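PDB 6CHJ: diacylglycerol O-acyltransferase from Marinobacter hydrocarbonoclasticus, which is a wax ester synthase/diacylglycerol acyltransferase that probably transfers an acyl group from acyl-CoA to 1,2-diacylglycerol, giving triacylglycerol and CoA. Local coordinates for residues B[19-24]-B[401-406]; B[90-95]-B[122-127]; B[237-242]-B[424-429]; B[375-380]-B[409-414]. All coordinates share one frame; numbering follows the deposited sequence.

In the fold
Contacts 1, 3 and 4 cluster near the centre of the molecule, with centres 9 to 11 Å apart. Contact 2 lies at the periphery, its centre 20 to 27 Å from theirs. Contact 1 pairs two strands of the six-stranded mixed sheet holding strand 22-30; contact 2 lies at one end of that sheet, at the turn between strands 115-121 and 127-135. Contacts 3 and 4 lie in a second mixed sheet, where strands 410-417 and 420-428 are neighbours. Along the chain 19-24 comes first, then 90-95, 122-127, 237-242, 375-380, 401-406, 409-414 and 424-429. Contacts 1 and 3 each join the catalytic-domain part of the sequence to the C-terminal-domain part, tying the two halves together.

Contact 1 of 4, residues B[19-24]-B[401-406]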
# COMPACT_ATOMS: atom_id res chain seq x y z
N GLN B 19 8.55 -8.66 -0.37
CA GLN B 19 9.30 -8.24 -1.56
C GLN B 19 8.32 -7.97 -2.70
O GLN B 19 8.16 -8.78 -3.62
CB GLN B 19 10.34 -9.30 -1.94
CG GLN B 19 9.80 -10.78 -2.03
CD GLN B 19 10.91 -11.82 -2.02
OE1 GLN B 19 11.75 -11.86 -1.11
NE2 GLN B 19 10.91 -12.69 -3.02
N PRO B 20 7.64 -6.82 -2.69
CA PRO B 20 6.92 -6.44 -3.90
C PRO B 20 7.90 -6.40 -5.07
O PRO B 20 9.10 -6.16 -4.91
CB PRO B 20 6.36 -5.06 -3.56
CG PRO B 20 6.23 -5.09 -2.08
CD PRO B 20 7.39 -5.88 -1.58
N MET B 21 7.37 -6.71 -6.24
CA MET B 21 8.16 -6.85 -7.45
C MET B 21 7.77 -5.77 -8.46
O MET B 21 7.66 -6.02 -9.66
CB MET B 21 8.01 -8.27 -8.01
CG MET B 21 8.64 -9.36 -7.10
SD MET B 21 10.43 -9.18 -6.75
CE MET B 21 11.03 -9.00 -8.38
N HIS B 22 7.53 -4.57 -7.97
CA HIS B 22 7.30 -3.41 -8.82
C HIS B 22 8.52 -2.49 -8.77
O HIS B 22 9.21 -2.41 -7.76
CB HIS B 22 6.04 -2.65 -8.40
CG HIS B 22 6.05 -2.16 -6.99
ND1 HIS B 22 5.41 -2.81 -5.96
CD2 HIS B 22 6.62 -1.06 -6.43
CE1 HIS B 22 5.59 -2.15 -4.83
NE2 HIS B 22 6.33 -1.08 -5.09
N VAL B 23 8.79 -1.81 -9.87
CA VAL B 23 9.78 -0.75 -9.88
C VAL B 23 9.06 0.59 -9.81
O VAL B 23 7.84 0.67 -9.92
CB VAL B 23 10.69 -0.82 -11.12
CG1 VAL B 23 11.27 -2.23 -11.28
CG2 VAL B 23 9.89 -0.38 -12.36
N GLY B 24 9.83 1.66 -9.64
CA GLY B 24 9.30 2.99 -9.49
C GLY B 24 10.32 4.02 -9.94
O GLY B 24 11.50 3.72 -10.14
N VAL B 401 13.67 3.78 -8.41
CA VAL B 401 13.25 3.13 -7.17
C VAL B 401 13.17 1.65 -7.50
O VAL B 401 12.33 1.24 -8.30
CB VAL B 401 11.90 3.64 -6.64
CG1 VAL B 401 11.73 3.21 -5.19
CG2 VAL B 401 11.79 5.16 -6.80
N SER B 402 14.06 0.86 -6.92
CA SER B 402 14.17 -0.50 -7.43
C SER B 402 13.56 -1.52 -6.45
O SER B 402 12.71 -1.16 -5.63
CB SER B 402 15.65 -0.76 -7.75
OG SER B 402 15.74 -1.65 -8.85
N ILE B 403 14.00 -2.77 -6.54
CA ILE B 403 13.40 -3.89 -5.83
C ILE B 403 14.41 -4.45 -4.83
O ILE B 403 15.52 -4.83 -5.21
CB ILE B 403 12.96 -5.00 -6.81
CG1 ILE B 403 11.89 -4.52 -7.79
CG2 ILE B 403 12.51 -6.25 -6.06
CD1 ILE B 403 11.83 -5.40 -9.05
N ASP B 404 14.01 -4.52 -3.56
CA ASP B 404 14.62 -5.36 -2.54
C ASP B 404 14.01 -6.78 -2.55
O ASP B 404 12.86 -7.00 -2.94
CB ASP B 404 14.43 -4.78 -1.16
CG ASP B 404 15.05 -3.42 -1.01
OD1 ASP B 404 16.16 -3.21 -1.56
OD2 ASP B 404 14.44 -2.59 -0.32
N MET B 405 14.80 -7.72 -2.03
CA MET B 405 14.44 -9.12 -1.89
C MET B 405 14.93 -9.62 -0.54
O MET B 405 15.87 -9.05 0.04
CB MET B 405 15.10 -9.99 -2.97
CG MET B 405 14.35 -10.08 -4.26
SD MET B 405 15.17 -11.30 -5.28
CE MET B 405 15.09 -12.74 -4.18
N ASP B 406 14.31 -10.71 -0.06
CA ASP B 406 14.92 -11.55 0.97
C ASP B 406 16.38 -11.80 0.60
O ASP B 406 16.67 -12.27 -0.50
CB ASP B 406 14.19 -12.90 1.07
CG ASP B 406 12.99 -12.88 2.02
OD1 ASP B 406 12.80 -11.92 2.80
OD2 ASP B 406 12.25 -13.88 2.00
O HOH W 1 10.70 -5.67 -3.03
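Gly24 and Val401 form an antiparallel hydrogen-bonded pair where strand 393-401, from the C-terminal-domain part of the sequence, joins strand 22-30 of the catalytic-domain part. Gly24 N lies 2.9 Å from Val401 O, and Val401 N returns a bond to Gly24 O at 2.8 Å. Beyond this pair the backbones separate and side chains fill between them. Ile403 carries most of this packing. Its CG1 sits beside the backbone N (chi1 -62°) and comes 3.4 Å from His22 O. CD1 lies 3.7 Å from Met21 CE and also meets Val23 CG1. CG2 touches Met21 SD at 3.7 Å. The CA-CB bond of Met21 points away, but its bent chain brings the thioether back across Ile403. At the far end Gln19 OE1 accepts a hydrogen bond from Asp406 N at 3.0 Å, nearly straight at 166°, with the donor tilted from the carbonyl plane. The Gln19 amide and the Asp406 carboxylate are turned 72° apart. Gln19 NE2 is held by Leu14 O, which fixes the amide from its other end. With an alanine in place of Gln19, Asp406 N would probably lose its acceptor and Leu14 O its side-chain donor. Asp406 OD1 takes a bond from Ile235 N. On its other edge strand 22-30 meets strand 127-135, and the backbone of Met21 bonds to His136 of the HHxxxDG signature of this acyltransferase clan. His22 NE2 bonds to His104 O of helix 93-105, and the two rings meet edge-to-face (T-shaped), while Val401, Ser402 and Asp404 touch Ile426 of strand 420-428.

Contact 2 of 4, residues B[90-95]-B[122-127]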
# COMPACT_ATOMS: atom_id res chain seq x y z
N PRO B 90 6.87 20.07 6.85
CA PRO B 90 7.12 21.28 6.04
C PRO B 90 7.39 21.07 4.56
O PRO B 90 7.95 21.98 3.94
CB PRO B 90 8.35 21.88 6.72
CG PRO B 90 9.03 20.71 7.47
CD PRO B 90 8.12 19.50 7.38
N GLY B 91 7.02 19.92 4.00
CA GLY B 91 7.04 19.76 2.56
C GLY B 91 8.40 19.77 1.89
O GLY B 91 8.49 20.05 0.69
N ARG B 92 9.46 19.47 2.61
CA ARG B 92 10.79 19.49 2.02
C ARG B 92 11.24 18.07 1.66
O ARG B 92 10.45 17.11 1.65
CB ARG B 92 11.77 20.18 2.96
CG ARG B 92 12.09 19.36 4.16
CD ARG B 92 12.47 20.21 5.37
NE ARG B 92 12.29 19.44 6.60
CZ ARG B 92 13.09 18.46 6.99
NH1 ARG B 92 14.15 18.11 6.25
NH2 ARG B 92 12.84 17.82 8.13
N ILE B 93 12.53 17.92 1.36
CA ILE B 93 12.98 16.69 0.72
C ILE B 93 12.83 15.50 1.66
O ILE B 93 12.43 14.41 1.24
CB ILE B 93 14.42 16.84 0.19
CG1 ILE B 93 14.45 17.90 -0.92
CG2 ILE B 93 14.93 15.51 -0.37
CD1 ILE B 93 13.30 17.79 -1.94
N ARG B 94 13.12 15.68 2.96
CA ARG B 94 12.91 14.59 3.89
C ARG B 94 11.47 14.05 3.81
O ARG B 94 11.25 12.84 3.81
CB ARG B 94 13.24 15.03 5.32
CG ARG B 94 12.87 13.99 6.36
CD ARG B 94 13.87 13.92 7.51
NE ARG B 94 14.43 15.23 7.83
CZ ARG B 94 14.87 15.58 9.04
NH1 ARG B 94 14.80 14.72 10.05
NH2 ARG B 94 15.37 16.80 9.24
N GLU B 95 10.47 14.94 3.67
CA GLU B 95 9.09 14.46 3.56
C GLU B 95 8.83 13.77 2.22
O GLU B 95 8.15 12.74 2.16
CB GLU B 95 8.10 15.61 3.80
CG GLU B 95 7.98 16.03 5.28
CD GLU B 95 9.24 16.71 5.81
OE1 GLU B 95 9.77 16.30 6.87
OE2 GLU B 95 9.71 17.67 5.15
N GLY B 122 2.53 20.28 -2.34
CA GLY B 122 3.02 20.64 -1.03
C GLY B 122 4.53 20.72 -0.90
O GLY B 122 5.03 20.81 0.23
N LEU B 123 5.28 20.68 -1.99
CA LEU B 123 6.72 20.87 -1.87
C LEU B 123 7.03 22.35 -1.70
O LEU B 123 6.28 23.22 -2.17
CB LEU B 123 7.44 20.28 -3.08
CG LEU B 123 7.62 18.76 -3.01
CD1 LEU B 123 6.35 17.97 -3.42
CD2 LEU B 123 8.82 18.31 -3.82
N LYS B 124 8.12 22.65 -0.99
CA LYS B 124 8.39 24.00 -0.51
C LYS B 124 8.44 25.06 -1.60
O LYS B 124 7.48 25.82 -1.76
CB LYS B 124 9.70 24.02 0.29
CG LYS B 124 9.44 24.34 1.75
CD LYS B 124 10.67 24.31 2.64
CE LYS B 124 10.31 24.81 4.06
NZ LYS B 124 11.19 24.29 5.16
N ASP B 125 9.54 25.17 -2.34
CA ASP B 125 9.80 26.39 -3.11
C ASP B 125 9.41 26.20 -4.58
O ASP B 125 10.23 26.24 -5.49
CB ASP B 125 11.26 26.81 -2.95
CG ASP B 125 11.60 27.26 -1.53
OD1 ASP B 125 12.38 26.56 -0.85
OD2 ASP B 125 11.10 28.32 -1.09
N ARG B 126 8.11 26.01 -4.79
CA ARG B 126 7.51 25.99 -6.13
C ARG B 126 8.03 24.82 -6.96
O ARG B 126 8.42 24.95 -8.12
CB ARG B 126 7.71 27.34 -6.84
CG ARG B 126 6.99 28.53 -6.16
CD ARG B 126 7.15 29.89 -6.89
NE ARG B 126 6.84 29.81 -8.31
CZ ARG B 126 5.64 30.06 -8.83
NH1 ARG B 126 4.63 30.41 -8.04
NH2 ARG B 126 5.45 29.95 -10.15
N GLN B 127 8.03 23.64 -6.34
CA GLN B 127 8.30 22.39 -7.02
C GLN B 127 7.14 21.43 -6.80
O GLN B 127 6.36 21.58 -5.86
CB GLN B 127 9.60 21.76 -6.53
CG GLN B 127 10.76 22.73 -6.48
CD GLN B 127 12.11 22.06 -6.69
OE1 GLN B 127 12.52 21.79 -7.82
NE2 GLN B 127 12.82 21.79 -5.59
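Gly91 O receives two groups of segment 122-127. Lys124 N gives it a weak hydrogen bond at 3.1 Å, bent to 128°. The CA-H of Leu123 points at the same oxygen more directly, with CA 3.2 Å away and an angle of 152° at the hydrogen. In return Gly91 CA makes a CA-H...O contact with Gly122 O at 3.3 Å. A side chain at Gly91 would run into that carbonyl, and its positive phi also suits a residue without one. Segment 122-127 makes the turn between the antiparallel strands 115-121 and 127-135, and segment 90-95 leads into helix 93-105. The contact joins the lead-in to the helix to a turn at the end of two inner strands of the sheet. Lys124 is extended beyond CG (chi2 177°) and runs alongside the Pro90 carbonyl, its CG 3.5 Å from Pro90 O. NZ ends 4.0 Å from Pro90 CB. Arg92 is the N-cap residue. Its backbone N is bound at 3.1 Å by Glu95 OE2, through the anti lone pair. Arg92 NE is 3.4 Å from Glu95 OE2, but the oxygen lies well out of the guanidinium plane, so this second link is one of charge, with no N-H pointing at it. The Leu123 side chain turns to Leu28 and Leu87.

Contact 3 of 4, residues B[237-242]-B[424-429]; sequences GSRRFA and GLIGCR
Strands 239-242 and 424-428 run antiparallel, their axes 4.6 Å apart at an angle of 162°, with Arg240-Gly427 and Ala242-Leu425 as hydrogen-bonded pairs. Arg240 N reaches Gly427 O at 2.7 Å, and Leu425 N reaches Ala242 O at 2.8 Å. Past the strands, Arg429 N bonds to Ser238 O at 2.9 Å. Arg239 NH1 grips the same oxygen at 3.0 Å from the opposite face of its carbonyl plane. A bend in the chain (chi2 -64°) folds the guanidinium of Arg239 back there, with the oxygen in the guanidinium plane. Arg239 NH2 is taken by Gln18 O. Arg239 crosses Ile426 at a slant, its CB against Ile426 CD1, which also meets Phe241 CB at 3.9 Å. Phe241 has CG anti to the backbone N, and its CD1 is 3.3 Å from Leu425 O. On the other face Arg240 and Arg429 cross obliquely with their guanidinium planes only 18° apart. Arg429 NH1 is 3.8 Å from Arg240 NE, so the like charges probably cost some energy. Each has an outside partner: Arg240 NH1 is hydrogen-bonded to Gln436 OE1, and Asp77 of the second subunit forms a salt bridge with Arg429 NE. Strand 239-247 is the outer strand of this sheet within the chain. Strand 420-428 has strand 410-417, which precedes it in the chain, on its other side. The Phe241 ring packs on Leu97 and Val100 of helix 93-105 and on Tyr399 and Val401 of strand 393-401. Ala242 and Leu425 face helix 437-453.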
# COMPACT_ATOMS: atom_id res chain seq x y z
N GLY B 237 8.41 -6.02 4.43
CA GLY B 237 7.89 -5.31 3.29
C GLY B 237 7.90 -3.79 3.38
O GLY B 237 7.37 -3.14 2.48
N SER B 238 8.47 -3.21 4.42
CA SER B 238 8.53 -1.76 4.56
C SER B 238 9.84 -1.25 3.98
O SER B 238 10.89 -1.90 4.12
CB SER B 238 8.37 -1.32 6.02
OG SER B 238 9.43 -1.81 6.82
N ARG B 239 9.77 -0.11 3.31
CA ARG B 239 10.87 0.40 2.52
C ARG B 239 11.34 1.73 3.09
O ARG B 239 10.57 2.46 3.70
CB ARG B 239 10.46 0.58 1.05
CG ARG B 239 10.16 -0.74 0.34
CD ARG B 239 11.41 -1.62 0.27
NE ARG B 239 11.15 -2.95 -0.24
CZ ARG B 239 10.93 -4.01 0.53
NH1 ARG B 239 10.95 -3.88 1.85
NH2 ARG B 239 10.69 -5.19 -0.02
N ARG B 240 12.62 1.99 2.93
CA ARG B 240 13.20 3.30 3.13
C ARG B 240 13.89 3.68 1.83
O ARG B 240 14.73 2.92 1.33
CB ARG B 240 14.20 3.32 4.30
CG ARG B 240 13.96 4.49 5.24
CD ARG B 240 15.16 4.78 6.14
NE ARG B 240 14.90 5.87 7.07
CZ ARG B 240 14.81 7.15 6.71
NH1 ARG B 240 14.95 7.51 5.43
NH2 ARG B 240 14.57 8.09 7.63
N PHE B 241 13.50 4.83 1.29
CA PHE B 241 14.03 5.34 0.03
C PHE B 241 14.89 6.57 0.29
O PHE B 241 14.51 7.47 1.05
CB PHE B 241 12.92 5.71 -0.94
CG PHE B 241 13.41 6.19 -2.27
CD1 PHE B 241 14.30 5.43 -3.01
CD2 PHE B 241 12.98 7.40 -2.78
CE1 PHE B 241 14.75 5.87 -4.24
CE2 PHE B 241 13.43 7.84 -4.01
CZ PHE B 241 14.31 7.08 -4.74
N ALA B 242 16.06 6.61 -0.34
CA ALA B 242 17.01 7.71 -0.20
C ALA B 242 17.58 8.00 -1.57
O ALA B 242 18.14 7.10 -2.22
CB ALA B 242 18.13 7.37 0.79
N GLY B 424 19.68 6.32 -6.50
CA GLY B 424 18.50 5.82 -5.82
C GLY B 424 18.79 4.60 -4.97
O GLY B 424 19.09 3.52 -5.50
N LEU B 425 18.71 4.76 -3.65
CA LEU B 425 18.92 3.69 -2.68
C LEU B 425 17.57 3.30 -2.09
O LEU B 425 16.92 4.12 -1.43
CB LEU B 425 19.88 4.13 -1.58
CG LEU B 425 21.16 4.88 -2.01
CD1 LEU B 425 22.10 5.06 -0.85
CD2 LEU B 425 21.87 4.17 -3.14
N ILE B 426 17.15 2.05 -2.31
CA ILE B 426 15.91 1.51 -1.74
C ILE B 426 16.27 0.33 -0.84
O ILE B 426 17.06 -0.54 -1.23
CB ILE B 426 14.91 1.10 -2.83
CG1 ILE B 426 13.56 0.73 -2.21
CG2 ILE B 426 15.46 -0.00 -3.73
CD1 ILE B 426 12.69 1.91 -1.90
N GLY B 427 15.72 0.31 0.36
CA GLY B 427 16.12 -0.70 1.33
C GLY B 427 14.98 -1.09 2.25
O GLY B 427 14.01 -0.33 2.44
N CYS B 428 15.12 -2.29 2.82
CA CYS B 428 14.18 -2.72 3.85
C CYS B 428 14.36 -1.84 5.07
O CYS B 428 15.46 -1.73 5.62
CB CYS B 428 14.40 -4.19 4.20
SG CYS B 428 13.65 -4.64 5.79
N ARG B 429 13.28 -1.17 5.50
CA ARG B 429 13.36 -0.24 6.63
C ARG B 429 13.84 -0.92 7.91
O ARG B 429 14.54 -0.29 8.70
CB ARG B 429 12.00 0.40 6.87
CG ARG B 429 12.00 1.38 8.04
CD ARG B 429 10.68 2.11 8.23
NE ARG B 429 10.84 3.22 9.17
CZ ARG B 429 11.11 4.47 8.83
NH1 ARG B 429 11.25 4.82 7.55
NH2 ARG B 429 11.24 5.39 9.77

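Contact 4 of 4, residues B[375-380]-B[409-414]; sequences NVVISN and ALNMTL
Ile378 and Leu414 lie side by side and point the same way, on one face of two parallel neighbours in the second mixed sheet, strands 376-380 and 410-417. The chain between them leaves this sheet and supplies strand 393-401 to the first. Ile378 CG2 is anti to the backbone N and meets Leu414 CD1 at 3.7 Å. Met412 shares this face, with its SD near Ile378 CG1. Asn380 comes slantwise over Leu414, its CG 4.0 Å from Leu414 CB. Ile378, Met412 and Leu414 pack on helix 262-280: Cys270 touches Ile378 and Met412, and Val266 touches Leu414. On the opposite face Asn411 slants across Val377. CG of Asn411 is anti to the backbone N (chi1 -169°), and its ND2 stands 3.8 Å from Val377 CB. The same ND2 makes a weak hydrogen bond to Ile403 O, in the loop after strand 393-401. An alanine in place of Asn411 would probably leave Ile403 O without this weak donor and open a gap beside Val377. Next along this face, Thr413 CG2 meets Ser379 CB at 3.8 Å, while Thr413 OG1 is hydrogen-bonded to Gly424 O of strand 420-428. The backbones alternate in donating: Met412 N to Val377 O, Ser379 N to Met412 O at 2.9 Å, and Leu414 N to Ser379 O at 2.7 Å, the last bent to 134°. Where the strands part, one water donates to Asn375 O and accepts from Leu410 N, 2.9 Å from each.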
# COMPACT_ATOMS: atom_id res chain seq x y z
N ASN B 375 26.66 -9.18 -2.34
CA ASN B 375 25.97 -8.61 -1.20
C ASN B 375 24.97 -7.54 -1.60
O ASN B 375 24.06 -7.26 -0.81
CB ASN B 375 26.99 -8.04 -0.21
CG ASN B 375 28.04 -9.07 0.20
OD1 ASN B 375 29.06 -9.23 -0.46
ND2 ASN B 375 27.78 -9.77 1.30
N VAL B 376 25.08 -6.99 -2.81
CA VAL B 376 24.21 -5.89 -3.22
C VAL B 376 24.24 -5.77 -4.74
O VAL B 376 25.22 -6.14 -5.39
CB VAL B 376 24.67 -4.58 -2.51
CG1 VAL B 376 26.15 -4.31 -2.81
CG2 VAL B 376 23.80 -3.41 -2.92
N VAL B 377 23.17 -5.22 -5.30
CA VAL B 377 23.11 -4.83 -6.71
C VAL B 377 23.44 -3.36 -6.81
O VAL B 377 22.90 -2.55 -6.05
CB VAL B 377 21.72 -5.12 -7.31
CG1 VAL B 377 21.64 -4.57 -8.76
CG2 VAL B 377 21.44 -6.63 -7.26
N ILE B 378 24.33 -3.00 -7.72
CA ILE B 378 24.60 -1.60 -8.05
C ILE B 378 24.36 -1.44 -9.54
O ILE B 378 25.22 -1.79 -10.36
CB ILE B 378 26.03 -1.18 -7.67
CG1 ILE B 378 26.36 -1.53 -6.22
CG2 ILE B 378 26.19 0.32 -7.92
CD1 ILE B 378 27.74 -1.00 -5.74
N SER B 379 23.19 -0.92 -9.90
CA SER B 379 22.78 -0.81 -11.29
C SER B 379 22.99 0.60 -11.80
O SER B 379 22.74 1.57 -11.08
CB SER B 379 21.31 -1.20 -11.46
OG SER B 379 21.11 -1.79 -12.73
N ASN B 380 23.46 0.72 -13.04
CA ASN B 380 23.78 2.01 -13.62
C ASN B 380 23.23 2.02 -15.03
O ASN B 380 23.77 1.35 -15.91
CB ASN B 380 25.28 2.27 -13.61
CG ASN B 380 25.61 3.72 -13.82
OD1 ASN B 380 24.84 4.45 -14.45
ND2 ASN B 380 26.74 4.17 -13.28
N ALA B 409 18.65 -6.89 1.07
CA ALA B 409 17.91 -5.81 1.71
C ALA B 409 18.08 -4.48 0.98
O ALA B 409 17.16 -3.64 1.00
CB ALA B 409 18.32 -5.66 3.17
N LEU B 410 19.21 -4.27 0.29
CA LEU B 410 19.57 -2.98 -0.28
C LEU B 410 19.78 -3.11 -1.78
O LEU B 410 20.47 -4.02 -2.24
CB LEU B 410 20.83 -2.42 0.38
CG LEU B 410 21.37 -1.05 -0.06
CD1 LEU B 410 20.40 0.11 0.19
CD2 LEU B 410 22.68 -0.75 0.65
N ASN B 411 19.19 -2.19 -2.53
CA ASN B 411 19.40 -2.13 -3.97
C ASN B 411 19.79 -0.71 -4.33
O ASN B 411 19.03 0.24 -4.09
CB ASN B 411 18.15 -2.58 -4.73
CG ASN B 411 18.42 -2.79 -6.19
OD1 ASN B 411 18.91 -1.90 -6.88
ND2 ASN B 411 18.15 -3.99 -6.69
N MET B 412 20.98 -0.55 -4.90
CA MET B 412 21.50 0.76 -5.26
C MET B 412 21.34 0.93 -6.76
O MET B 412 21.86 0.12 -7.54
CB MET B 412 22.97 0.91 -4.86
CG MET B 412 23.24 0.80 -3.36
SD MET B 412 25.00 0.89 -2.96
CE MET B 412 25.20 2.57 -2.41
N THR B 413 20.59 1.94 -7.16
CA THR B 413 20.36 2.15 -8.58
C THR B 413 20.74 3.56 -8.98
O THR B 413 20.42 4.53 -8.29
CB THR B 413 18.93 1.86 -8.96
OG1 THR B 413 18.08 2.37 -7.92
CG2 THR B 413 18.73 0.37 -9.11
N LEU B 414 21.40 3.65 -10.13
CA LEU B 414 22.06 4.86 -10.57
C LEU B 414 21.67 5.18 -12.00
O LEU B 414 21.43 4.29 -12.82
CB LEU B 414 23.55 4.71 -10.50
CG LEU B 414 23.87 4.77 -9.03
CD1 LEU B 414 24.26 3.44 -8.49
CD2 LEU B 414 24.96 5.75 -8.90
O HOH W 2 21.58 -5.77 -0.49